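Local coordinates for protein putative transcriptional regulator (Bacillus cytotoxicus NVH 391-98, PDB 3K4H) that probably acts as a LacI-type transcriptional regulator that senses glucose-based sugars, binding a glycan in the cleft of a periplasmic-binding-protein-like core, at residues I35-H40 with N246-G251; E42-Y47 with A257-V262; K63-R68 with I85-E90; I98-D103 with I108-N113. All coordinates share one frame; numbering follows the deposited sequence.

Interactions 1, 2 and 4 meet around helix 247-264 on the lobe built on the parallel sheet. Interactions 1 and 2 both use that helix, with centres about 11 Å apart, and Ala39 O lies 2.8 Å from Tyr44 N where helix 27-41 gives way to the loop before strand 45-48. Interaction 4 holds the sugar directly; Leu250 CD2 of 246-251 packs 3.7 Å from Asn113 ND2, which ties interaction 1 to the same pocket. Interaction 3 joins two helices of this lobe, its centre about 18 Å from that of interaction 4 with no touch between them; Met64 CG, however, lies 3.3 Å from Tyr47 CE2 of segment 42-47.

Interaction 1: residues I35-H40 with N246-G251; sequences ISSFAH and NIYQLG
Ser37 and Tyr248 join their hydroxyls across two helices of the LacI-type, periplasmic-binding-protein-like core: Ser37 OG lies 2.7 Å from Tyr248 OH, a hydrogen bond in which either oxygen could be the donor. The phenol reaches across because its CG is anti to the backbone N (chi1 171°), a torsion that carries the ring end toward helix 27-41 although the side chain does not start out that way. The serine methylene, Ser37 CB, flanks the phenol oxygen. Two residues earlier on helix 27-41 the backbones come close, the CA atoms of Ile35 and Gly251 being 4.5 Å apart. Gly251 has no side chain to stand between the helices at this point.

Further out, Phe38 meets Tyr252 edge to face, and Ile35 and Ala39 rest on Leu46 of strand 45-48. Helix 247-264 starts beside the pocket, where Leu250 touches the bound glucose; nearby, Gln249 packs on Thr268 of the second subunit. At the close approach of the two backbones, Ile35 CG1 sits 3.3 Å from Gly251 O.

Interaction 2: residues E42-Y47 with A257-V262; sequences EGYALY and ALVDKV
The ring of Tyr44 has Val259 over one face and Glu42 CB at its edge, in the ring plane. On the covered face Val259 CG2 stands almost centrally, 4.0 Å from the ring centroid and 13° off the normal, which meets the geometry of a CH-pi contact. The other methyl reaches the rim instead, Val259 CG1 approaching Tyr44 CE1 at 3.8 Å. Both branches of the valine are therefore used, and the valine and the tyrosine reach toward each other from the two segments. With Val259 CG1 anti to the backbone N (chi1 167°), CG2 falls beside that N and is delivered over the ring.

Around this centre the contacts are looser. Glu42 contributes through its aliphatic part, its CG 4.3 Å from Val259 CG1. One turn further along the helix, Val262 passes alongside the phenol end, its CG1 4.1 Å from Tyr44 OH. The phenol oxygen has its polar partner just beyond the segment, in a hydrogen bond to Glu263 OE2, so the same helix grips the tyrosine by both its ring and its hydroxyl. Leu11 of strand 10-14 touches Tyr44 as well as Val259 and extends the apolar patch toward the sheet.

The tyrosine is placed by the turn before it. Gly43, with phi 56°, is the C-prime residue of a Schellman motif that ends helix 27-41, and the chain then enters strand 45-48, an outermost strand of the parallel sheet: an alpha-to-beta passage belonging to the alpha/beta lobe of a periplasmic-binding-protein-like fold.

Interaction 3: residues K63-R68 with I85-E90; sequences KMVQGR and IQYLHE
Val65 places both its branches against the second helix. Its CG1 is anti to the backbone N (chi1 180°), which leaves CG2 beside that N and aimed into the angle between Tyr87 and Leu88. CG2 of Val65 lies 3.6 Å from Tyr87 CE1. The same methyl meets Leu88 CD2 at 3.8 Å, so a single branch serves two partners.

Tyr87 presents its edge, with Val65 CB in the ring plane, so the valine meets the rim and not the face. Its own CG is likewise anti to the backbone N (chi1 175°), extending the ring straight toward the valine, which reaches out to meet it from helix 54-66. The phenol oxygen then passes beside the valine stem, Tyr87 OH being 3.7 Å from Val65 CB.

These residues join helix 54-66 to helix 83-90, consecutive helices of an alpha/beta lobe with strand 72-75 between them in sequence. Behind the interface Leu88 also touches Ile73 on that strand and Phe95 on strand 95-98, while Val65 packs on Phe93.

Gln66 adds a peripheral contact with its chain extended beyond CG. Its amide stands nearly perpendicular to the tyrosine ring, the planes 87° apart, and NE2 of Gln66 stays 4.1 Å from Tyr87 OH. Past the helix Arg68 turns back, its NH2 making a weak hydrogen bond to Val65 O at 3.4 Å.

Interaction 4: residues I98-D103 with I108-N113; sequences IGKPYD and ITYVDN. With GLC (alpha-D-glucopyranose), chain C.
One face of the Tyr110 ring is covered by Pro101, whose CD stands 3.5 Å from the ring centroid and 26° off the normal, a CH-pi contact. Lys100 CA covers the same face, farther off and also toward the rim. These CH-pi contacts lie next to a parallel beta bridge, Ile98 with Val111, at the sugar-binding end of the sheet in this periplasmic-binding-protein-like lobe. Tyr110 CG occupies the crowded position between backbone N and carbonyl carbon (chi1 74°), which turns the ring face toward residues 100-101. Pro101 continues the apolar patch outward, its CB 3.6 Å from Ile108 CD1.

The bridge is fastened by a hydrogen bond from Gly99 N to Val111 O, 2.7 Å long. Gly99, with phi 131°, takes a conformation suited to glycine and lets its CA pass close to the sugar, 3.3 Å from GLC O3. Beyond the glycine Lys100 leads its amine away to a salt bridge with Asp148.

Three residues of the two segments take up the alpha-D-glucopyranose. Its O3 donates to the carbonyl O of Ile98 at 2.6 Å. O6 is placed to donate to Asn113 OD1, though the modelled 2.4 Å is too short to be trusted. Asn113 is steadied through ND2, which is bonded to the carbonyls of Val245 and Ile274; Leu76 O and Asn115 ND2 add further bonds to the sugar. Asp112, on strand 110-112, accepts a third hydroxyl, GLC O4 reaching Asp112 OD1 at 3.0 Å.

Interaction 1: residues I35-H40 with N246-G251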
# COMPACT_ATOMS: atom_id res chain seq x y z
N ILE A 35 -12.47 -16.74 -1.47
CA ILE A 35 -13.73 -16.04 -1.36
C ILE A 35 -14.72 -16.95 -0.63
O ILE A 35 -15.34 -16.56 0.38
CB ILE A 35 -14.24 -15.59 -2.75
CG1 ILE A 35 -13.53 -14.31 -3.17
CG2 ILE A 35 -15.72 -15.33 -2.71
CD1 ILE A 35 -13.49 -14.05 -4.66
N SER A 36 -14.80 -18.19 -1.11
CA SER A 36 -15.70 -19.21 -0.61
C SER A 36 -15.39 -19.58 0.86
O SER A 36 -16.31 -19.77 1.69
CB SER A 36 -15.55 -20.44 -1.48
OG SER A 36 -16.31 -21.50 -0.95
N SER A 37 -14.10 -19.69 1.18
CA SER A 37 -13.71 -20.06 2.53
C SER A 37 -14.31 -19.09 3.55
O SER A 37 -14.79 -19.51 4.59
CB SER A 37 -12.19 -20.16 2.63
OG SER A 37 -11.76 -20.36 3.96
N PHE A 38 -14.34 -17.80 3.21
CA PHE A 38 -15.01 -16.81 4.05
C PHE A 38 -16.54 -16.80 3.92
O PHE A 38 -17.27 -16.78 4.92
CB PHE A 38 -14.47 -15.39 3.84
CG PHE A 38 -14.98 -14.42 4.85
CD1 PHE A 38 -14.36 -14.30 6.08
CD2 PHE A 38 -16.13 -13.69 4.61
CE1 PHE A 38 -14.83 -13.43 7.04
CE2 PHE A 38 -16.62 -12.82 5.57
CZ PHE A 38 -15.96 -12.69 6.79
N ALA A 39 -17.05 -16.81 2.70
CA ALA A 39 -18.49 -16.76 2.55
C ALA A 39 -19.12 -17.81 3.44
O ALA A 39 -20.15 -17.59 4.08
CB ALA A 39 -18.88 -16.96 1.09
N HIS A 40 -18.47 -18.97 3.50
CA HIS A 40 -18.86 -20.07 4.39
C HIS A 40 -19.10 -19.63 5.85
O HIS A 40 -20.14 -19.92 6.43
CB HIS A 40 -17.80 -21.15 4.32
CG HIS A 40 -17.82 -22.09 5.46
ND1 HIS A 40 -16.70 -22.35 6.23
CD2 HIS A 40 -18.82 -22.85 5.98
CE1 HIS A 40 -17.02 -23.21 7.18
NE2 HIS A 40 -18.30 -23.53 7.05
N ASN A 246 -0.13 -14.25 -2.77
CA ASN A 246 -1.10 -14.66 -1.77
C ASN A 246 -2.56 -14.63 -2.20
O ASN A 246 -3.42 -14.14 -1.46
CB ASN A 246 -0.92 -13.83 -0.51
CG ASN A 246 -0.38 -14.63 0.63
OD1 ASN A 246 -1.13 -15.30 1.32
ND2 ASN A 246 0.92 -14.56 0.84
N ILE A 247 -2.81 -15.18 -3.39
CA ILE A 247 -4.08 -15.12 -4.06
C ILE A 247 -5.24 -15.44 -3.12
O ILE A 247 -6.27 -14.74 -3.13
CB ILE A 247 -4.09 -16.09 -5.26
CG1 ILE A 247 -3.02 -15.71 -6.28
CG2 ILE A 247 -5.46 -16.08 -5.94
CD1 ILE A 247 -2.33 -16.90 -6.91
N TYR A 248 -5.08 -16.48 -2.32
CA TYR A 248 -6.15 -16.95 -1.47
C TYR A 248 -6.56 -15.83 -0.52
O TYR A 248 -7.75 -15.57 -0.32
CB TYR A 248 -5.65 -18.16 -0.67
CG TYR A 248 -6.57 -18.66 0.41
CD1 TYR A 248 -7.46 -19.70 0.17
CD2 TYR A 248 -6.56 -18.09 1.69
CE1 TYR A 248 -8.31 -20.18 1.17
CE2 TYR A 248 -7.40 -18.55 2.70
CZ TYR A 248 -8.27 -19.60 2.42
OH TYR A 248 -9.13 -20.08 3.37
N GLN A 249 -5.58 -15.17 0.08
CA GLN A 249 -5.86 -14.17 1.09
C GLN A 249 -6.49 -12.94 0.42
O GLN A 249 -7.36 -12.29 1.02
CB GLN A 249 -4.61 -13.82 1.90
CG GLN A 249 -4.88 -13.63 3.39
CD GLN A 249 -5.43 -14.89 4.13
OE1 GLN A 249 -4.86 -15.99 4.05
NE2 GLN A 249 -6.51 -14.70 4.90
N LEU A 250 -6.10 -12.66 -0.83
CA LEU A 250 -6.75 -11.62 -1.60
C LEU A 250 -8.24 -11.91 -1.64
O LEU A 250 -9.04 -11.02 -1.43
CB LEU A 250 -6.21 -11.54 -3.04
CG LEU A 250 -4.80 -11.00 -3.35
CD1 LEU A 250 -4.56 -11.10 -4.86
CD2 LEU A 250 -4.57 -9.56 -2.87
N GLY A 251 -8.60 -13.17 -1.87
CA GLY A 251 -9.99 -13.58 -2.03
C GLY A 251 -10.74 -13.50 -0.72
O GLY A 251 -11.84 -12.95 -0.65

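Interaction 2: residues E42-Y47 with A257-V262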
# COMPACT_ATOMS: atom_id res chain seq x y z
N GLU A 42 -19.98 -16.88 7.18
CA GLU A 42 -21.19 -16.09 7.36
C GLU A 42 -22.40 -16.60 6.57
O GLU A 42 -23.35 -15.86 6.31
CB GLU A 42 -20.90 -14.65 6.96
CG GLU A 42 -19.70 -14.03 7.67
CD GLU A 42 -19.91 -13.83 9.17
OE1 GLU A 42 -21.08 -13.79 9.61
OE2 GLU A 42 -18.91 -13.73 9.90
N GLY A 43 -22.35 -17.86 6.15
CA GLY A 43 -23.45 -18.47 5.39
C GLY A 43 -23.84 -17.73 4.14
O GLY A 43 -25.02 -17.55 3.87
N TYR A 44 -22.85 -17.27 3.38
CA TYR A 44 -23.09 -16.69 2.07
C TYR A 44 -22.71 -17.71 1.01
O TYR A 44 -21.76 -18.46 1.19
CB TYR A 44 -22.27 -15.41 1.89
CG TYR A 44 -22.88 -14.16 2.51
CD1 TYR A 44 -22.76 -13.90 3.88
CD2 TYR A 44 -23.58 -13.23 1.72
CE1 TYR A 44 -23.32 -12.77 4.43
CE2 TYR A 44 -24.13 -12.10 2.27
CZ TYR A 44 -24.00 -11.87 3.62
OH TYR A 44 -24.56 -10.73 4.19
N ALA A 45 -23.48 -17.72 -0.08
CA ALA A 45 -23.27 -18.58 -1.23
C ALA A 45 -22.77 -17.68 -2.34
O ALA A 45 -22.72 -16.46 -2.16
CB ALA A 45 -24.55 -19.24 -1.64
N LEU A 46 -22.41 -18.27 -3.49
CA LEU A 46 -21.76 -17.50 -4.52
C LEU A 46 -22.55 -17.54 -5.80
O LEU A 46 -23.42 -18.41 -5.98
CB LEU A 46 -20.34 -17.99 -4.71
CG LEU A 46 -19.46 -17.99 -3.46
CD1 LEU A 46 -18.07 -18.48 -3.81
CD2 LEU A 46 -19.42 -16.63 -2.70
N TYR A 47 -22.30 -16.59 -6.68
CA TYR A 47 -23.07 -16.50 -7.91
C TYR A 47 -22.22 -15.82 -8.97
O TYR A 47 -21.52 -14.84 -8.69
CB TYR A 47 -24.37 -15.73 -7.67
CG TYR A 47 -25.17 -15.41 -8.91
CD1 TYR A 47 -26.34 -16.09 -9.20
CD2 TYR A 47 -24.76 -14.40 -9.77
CE1 TYR A 47 -27.08 -15.78 -10.34
CE2 TYR A 47 -25.47 -14.08 -10.91
CZ TYR A 47 -26.62 -14.76 -11.19
OH TYR A 47 -27.31 -14.40 -12.36
N ALA A 257 -14.38 -8.06 3.42
CA ALA A 257 -14.62 -6.63 3.27
C ALA A 257 -16.02 -6.36 2.70
O ALA A 257 -16.66 -5.41 3.10
CB ALA A 257 -13.54 -5.98 2.40
N LEU A 258 -16.47 -7.20 1.77
CA LEU A 258 -17.76 -6.99 1.11
C LEU A 258 -18.91 -7.24 2.06
O LEU A 258 -19.84 -6.45 2.12
CB LEU A 258 -17.89 -7.86 -0.13
CG LEU A 258 -19.24 -7.81 -0.84
CD1 LEU A 258 -19.60 -6.38 -1.30
CD2 LEU A 258 -19.31 -8.79 -2.01
N VAL A 259 -18.85 -8.34 2.80
CA VAL A 259 -19.92 -8.72 3.71
C VAL A 259 -20.04 -7.65 4.79
O VAL A 259 -21.14 -7.27 5.19
CB VAL A 259 -19.67 -10.13 4.32
CG1 VAL A 259 -20.57 -10.41 5.49
CG2 VAL A 259 -19.91 -11.18 3.26
N ASP A 260 -18.91 -7.13 5.23
CA ASP A 260 -18.91 -6.06 6.21
C ASP A 260 -19.66 -4.87 5.60
O ASP A 260 -20.61 -4.36 6.18
CB ASP A 260 -17.48 -5.70 6.60
CG ASP A 260 -17.41 -4.56 7.58
OD1 ASP A 260 -18.03 -4.62 8.67
OD2 ASP A 260 -16.73 -3.58 7.24
N LYS A 261 -19.27 -4.49 4.39
CA LYS A 261 -19.92 -3.42 3.65
C LYS A 261 -21.41 -3.67 3.50
O LYS A 261 -22.20 -2.73 3.61
CB LYS A 261 -19.28 -3.28 2.28
CG LYS A 261 -19.70 -2.06 1.50
CD LYS A 261 -18.61 -1.66 0.49
CE LYS A 261 -19.05 -0.46 -0.30
NZ LYS A 261 -17.93 0.48 -0.47
N VAL A 262 -21.76 -4.89 3.21
CA VAL A 262 -23.14 -5.20 3.06
C VAL A 262 -23.89 -5.24 4.33
O VAL A 262 -24.93 -4.66 4.44
CB VAL A 262 -23.28 -6.56 2.49
CG1 VAL A 262 -24.62 -6.99 2.61
CG2 VAL A 262 -22.93 -6.55 1.11

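Interaction 3: residues K63-R68 with I85-E90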
# COMPACT_ATOMS: atom_id res chain seq x y z
N LYS A 63 -28.53 -7.98 -14.42
CA LYS A 63 -29.59 -8.90 -13.98
C LYS A 63 -29.40 -9.27 -12.50
O LYS A 63 -30.37 -9.38 -11.75
CB LYS A 63 -29.66 -10.15 -14.88
CG LYS A 63 -29.70 -9.85 -16.40
CD LYS A 63 -30.40 -10.95 -17.26
CE LYS A 63 -30.30 -12.38 -16.65
NZ LYS A 63 -31.48 -13.25 -17.03
N MSE A 64 -28.15 -9.45 -12.09
CA MSE A 64 -27.78 -9.63 -10.70
C MSE A 64 -28.40 -8.57 -9.82
O MSE A 64 -29.06 -8.88 -8.82
CB MSE A 64 -26.27 -9.57 -10.53
CG MSE A 64 -25.52 -10.78 -11.01
SE MSE A 64 -23.62 -10.73 -10.51
CE MSE A 64 -23.84 -10.45 -8.63
N VAL A 65 -28.18 -7.31 -10.17
CA VAL A 65 -28.66 -6.19 -9.37
C VAL A 65 -30.17 -6.10 -9.50
O VAL A 65 -30.87 -5.85 -8.52
CB VAL A 65 -28.00 -4.84 -9.78
CG1 VAL A 65 -28.52 -3.69 -8.92
CG2 VAL A 65 -26.50 -4.93 -9.66
N GLN A 66 -30.68 -6.33 -10.71
CA GLN A 66 -32.12 -6.21 -10.95
C GLN A 66 -32.96 -7.26 -10.23
O GLN A 66 -34.11 -7.02 -9.89
CB GLN A 66 -32.41 -6.13 -12.45
CG GLN A 66 -32.22 -4.70 -12.91
CD GLN A 66 -31.99 -4.49 -14.41
OE1 GLN A 66 -32.00 -5.42 -15.23
NE2 GLN A 66 -31.78 -3.21 -14.76
N GLY A 67 -32.35 -8.41 -9.97
CA GLY A 67 -33.03 -9.54 -9.36
C GLY A 67 -33.28 -9.44 -7.88
O GLY A 67 -34.01 -10.26 -7.35
N ARG A 68 -32.70 -8.44 -7.22
CA ARG A 68 -32.81 -8.27 -5.75
C ARG A 68 -32.43 -9.52 -4.94
O ARG A 68 -32.79 -9.63 -3.76
CB ARG A 68 -34.20 -7.82 -5.31
CG ARG A 68 -34.95 -6.91 -6.24
CD ARG A 68 -34.35 -5.53 -6.27
NE ARG A 68 -35.25 -4.62 -6.96
CZ ARG A 68 -34.99 -4.00 -8.11
NH1 ARG A 68 -35.90 -3.19 -8.63
NH2 ARG A 68 -33.82 -4.19 -8.71
N ILE A 85 -18.34 -0.87 -12.93
CA ILE A 85 -18.19 0.02 -11.78
C ILE A 85 -19.05 1.27 -11.90
O ILE A 85 -19.68 1.65 -10.90
CB ILE A 85 -16.74 0.46 -11.55
CG1 ILE A 85 -15.87 -0.75 -11.22
CG2 ILE A 85 -16.64 1.48 -10.37
CD1 ILE A 85 -14.41 -0.37 -10.93
N GLN A 86 -19.09 1.92 -13.07
CA GLN A 86 -19.97 3.09 -13.26
C GLN A 86 -21.39 2.70 -12.88
O GLN A 86 -22.09 3.46 -12.23
CB GLN A 86 -19.95 3.68 -14.69
CG GLN A 86 -19.14 4.99 -14.91
CD GLN A 86 -19.44 6.14 -13.89
OE1 GLN A 86 -18.57 6.51 -13.07
NE2 GLN A 86 -20.66 6.71 -13.94
N TYR A 87 -21.78 1.49 -13.26
CA TYR A 87 -23.13 1.04 -13.03
C TYR A 87 -23.38 0.87 -11.55
O TYR A 87 -24.37 1.41 -11.03
CB TYR A 87 -23.43 -0.26 -13.76
CG TYR A 87 -24.80 -0.81 -13.43
CD1 TYR A 87 -24.95 -1.84 -12.49
CD2 TYR A 87 -25.95 -0.28 -14.02
CE1 TYR A 87 -26.22 -2.32 -12.16
CE2 TYR A 87 -27.22 -0.76 -13.69
CZ TYR A 87 -27.35 -1.79 -12.77
OH TYR A 87 -28.59 -2.28 -12.43
N LEU A 88 -22.52 0.11 -10.89
CA LEU A 88 -22.72 -0.23 -9.50
C LEU A 88 -22.63 1.02 -8.65
O LEU A 88 -23.38 1.16 -7.69
CB LEU A 88 -21.71 -1.28 -9.03
CG LEU A 88 -21.71 -2.67 -9.66
CD1 LEU A 88 -20.64 -3.51 -9.01
CD2 LEU A 88 -23.07 -3.36 -9.54
N HIS A 89 -21.73 1.93 -9.01
CA HIS A 89 -21.59 3.18 -8.26
C HIS A 89 -22.84 4.03 -8.33
O HIS A 89 -23.32 4.52 -7.32
CB HIS A 89 -20.37 3.98 -8.70
CG HIS A 89 -20.29 5.33 -8.06
ND1 HIS A 89 -19.96 5.51 -6.73
CD2 HIS A 89 -20.51 6.57 -8.56
CE1 HIS A 89 -19.98 6.80 -6.44
NE2 HIS A 89 -20.30 7.47 -7.54
N GLU A 90 -23.38 4.19 -9.54
CA GLU A 90 -24.66 4.87 -9.75
C GLU A 90 -25.91 4.23 -9.11
O GLU A 90 -26.81 4.93 -8.69
CB GLU A 90 -24.89 5.05 -11.25
CG GLU A 90 -24.00 6.09 -11.89
CD GLU A 90 -24.28 7.48 -11.38
OE1 GLU A 90 -23.32 8.14 -10.93
OE2 GLU A 90 -25.46 7.89 -11.42

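Interaction 4: residues I98-D103 with I108-N113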
# COMPACT_ATOMS: atom_id res chain seq x y z
N ILE A 98 -10.90 -6.35 -6.29
CA ILE A 98 -9.60 -7.01 -6.09
C ILE A 98 -8.65 -6.35 -7.10
O ILE A 98 -8.63 -6.72 -8.26
CB ILE A 98 -9.64 -8.57 -6.29
CG1 ILE A 98 -10.72 -9.24 -5.40
CG2 ILE A 98 -8.24 -9.20 -6.07
CD1 ILE A 98 -10.40 -10.69 -4.98
N GLY A 99 -7.91 -5.35 -6.65
CA GLY A 99 -7.11 -4.49 -7.54
C GLY A 99 -7.35 -3.01 -7.25
O GLY A 99 -8.41 -2.63 -6.76
N LYS A 100 -6.35 -2.17 -7.52
CA LYS A 100 -6.47 -0.73 -7.40
C LYS A 100 -7.49 -0.18 -8.40
O LYS A 100 -7.53 -0.59 -9.56
CB LYS A 100 -5.13 -0.11 -7.70
CG LYS A 100 -4.81 1.11 -6.91
CD LYS A 100 -3.35 1.49 -7.12
CE LYS A 100 -3.12 2.06 -8.50
NZ LYS A 100 -1.71 2.46 -8.62
N PRO A 101 -8.34 0.77 -7.96
CA PRO A 101 -9.25 1.44 -8.89
C PRO A 101 -8.51 2.56 -9.58
O PRO A 101 -7.56 3.10 -9.00
CB PRO A 101 -10.33 2.02 -7.98
CG PRO A 101 -10.00 1.51 -6.54
CD PRO A 101 -8.55 1.20 -6.56
N TYR A 102 -8.91 2.91 -10.80
CA TYR A 102 -8.17 3.94 -11.51
C TYR A 102 -8.18 5.24 -10.72
O TYR A 102 -7.12 5.86 -10.51
CB TYR A 102 -8.67 4.16 -12.94
CG TYR A 102 -7.81 5.17 -13.68
CD1 TYR A 102 -6.43 4.95 -13.85
CD2 TYR A 102 -8.35 6.37 -14.19
CE1 TYR A 102 -5.62 5.88 -14.51
CE2 TYR A 102 -7.54 7.31 -14.86
CZ TYR A 102 -6.18 7.06 -15.02
OH TYR A 102 -5.36 7.95 -15.67
N ASP A 103 -9.37 5.62 -10.27
CA ASP A 103 -9.60 6.84 -9.50
C ASP A 103 -10.54 6.53 -8.32
O ASP A 103 -11.00 5.38 -8.17
CB ASP A 103 -10.22 7.91 -10.41
CG ASP A 103 -11.49 7.42 -11.14
OD1 ASP A 103 -12.04 6.35 -10.78
OD2 ASP A 103 -11.94 8.11 -12.07
N ILE A 108 -14.06 3.86 -3.16
CA ILE A 108 -14.17 2.42 -3.42
C ILE A 108 -13.37 1.60 -2.42
O ILE A 108 -12.21 1.94 -2.13
CB ILE A 108 -13.67 2.11 -4.83
CG1 ILE A 108 -14.46 2.91 -5.86
CG2 ILE A 108 -13.74 0.60 -5.14
CD1 ILE A 108 -13.68 3.19 -7.16
N THR A 109 -13.89 0.47 -1.98
CA THR A 109 -13.14 -0.42 -1.11
C THR A 109 -12.50 -1.53 -1.90
O THR A 109 -13.15 -2.21 -2.61
CB THR A 109 -14.03 -1.08 -0.15
OG1 THR A 109 -14.90 -0.10 0.39
CG2 THR A 109 -13.24 -1.63 0.93
N TYR A 110 -11.21 -1.69 -1.76
CA TYR A 110 -10.52 -2.64 -2.56
C TYR A 110 -9.45 -3.40 -1.85
O TYR A 110 -9.00 -2.98 -0.85
CB TYR A 110 -10.01 -1.95 -3.80
CG TYR A 110 -8.85 -1.08 -3.59
CD1 TYR A 110 -7.60 -1.59 -3.55
CD2 TYR A 110 -8.99 0.27 -3.48
CE1 TYR A 110 -6.55 -0.81 -3.38
CE2 TYR A 110 -7.94 1.06 -3.30
CZ TYR A 110 -6.71 0.52 -3.25
OH TYR A 110 -5.63 1.31 -3.08
N VAL A 111 -9.10 -4.57 -2.36
CA VAL A 111 -8.06 -5.42 -1.84
C VAL A 111 -6.98 -5.58 -2.88
O VAL A 111 -7.28 -5.71 -4.01
CB VAL A 111 -8.59 -6.75 -1.52
CG1 VAL A 111 -7.59 -7.52 -0.88
CG2 VAL A 111 -9.70 -6.62 -0.65
N ASP A 112 -5.73 -5.45 -2.53
CA ASP A 112 -4.69 -5.49 -3.52
C ASP A 112 -3.39 -5.86 -2.93
O ASP A 112 -3.30 -5.96 -1.78
CB ASP A 112 -4.59 -4.14 -4.17
CG ASP A 112 -3.88 -4.17 -5.46
OD1 ASP A 112 -3.73 -5.23 -6.02
OD2 ASP A 112 -3.47 -3.13 -5.91
N ASN A 113 -2.40 -6.16 -3.74
CA ASN A 113 -1.05 -6.24 -3.26
C ASN A 113 -0.36 -4.96 -3.62
O ASN A 113 -0.80 -4.27 -4.46
CB ASN A 113 -0.28 -7.30 -3.96
CG ASN A 113 -0.99 -8.55 -4.07
OD1 ASN A 113 -1.57 -8.82 -5.06
ND2 ASN A 113 -0.86 -9.36 -3.10
C1 GLC C . -5.81 -9.85 -9.72
C2 GLC C . -6.80 -8.72 -9.90
C3 GLC C . -6.00 -7.43 -9.94
C4 GLC C . -5.19 -7.26 -8.64
C5 GLC C . -4.35 -8.49 -8.37
C6 GLC C . -3.71 -8.35 -7.01
O2 GLC C . -7.48 -8.91 -11.12
O3 GLC C . -6.90 -6.39 -10.23
O4 GLC C . -4.21 -6.27 -8.76
O5 GLC C . -5.13 -9.68 -8.48
O6 GLC C . -2.34 -8.16 -7.24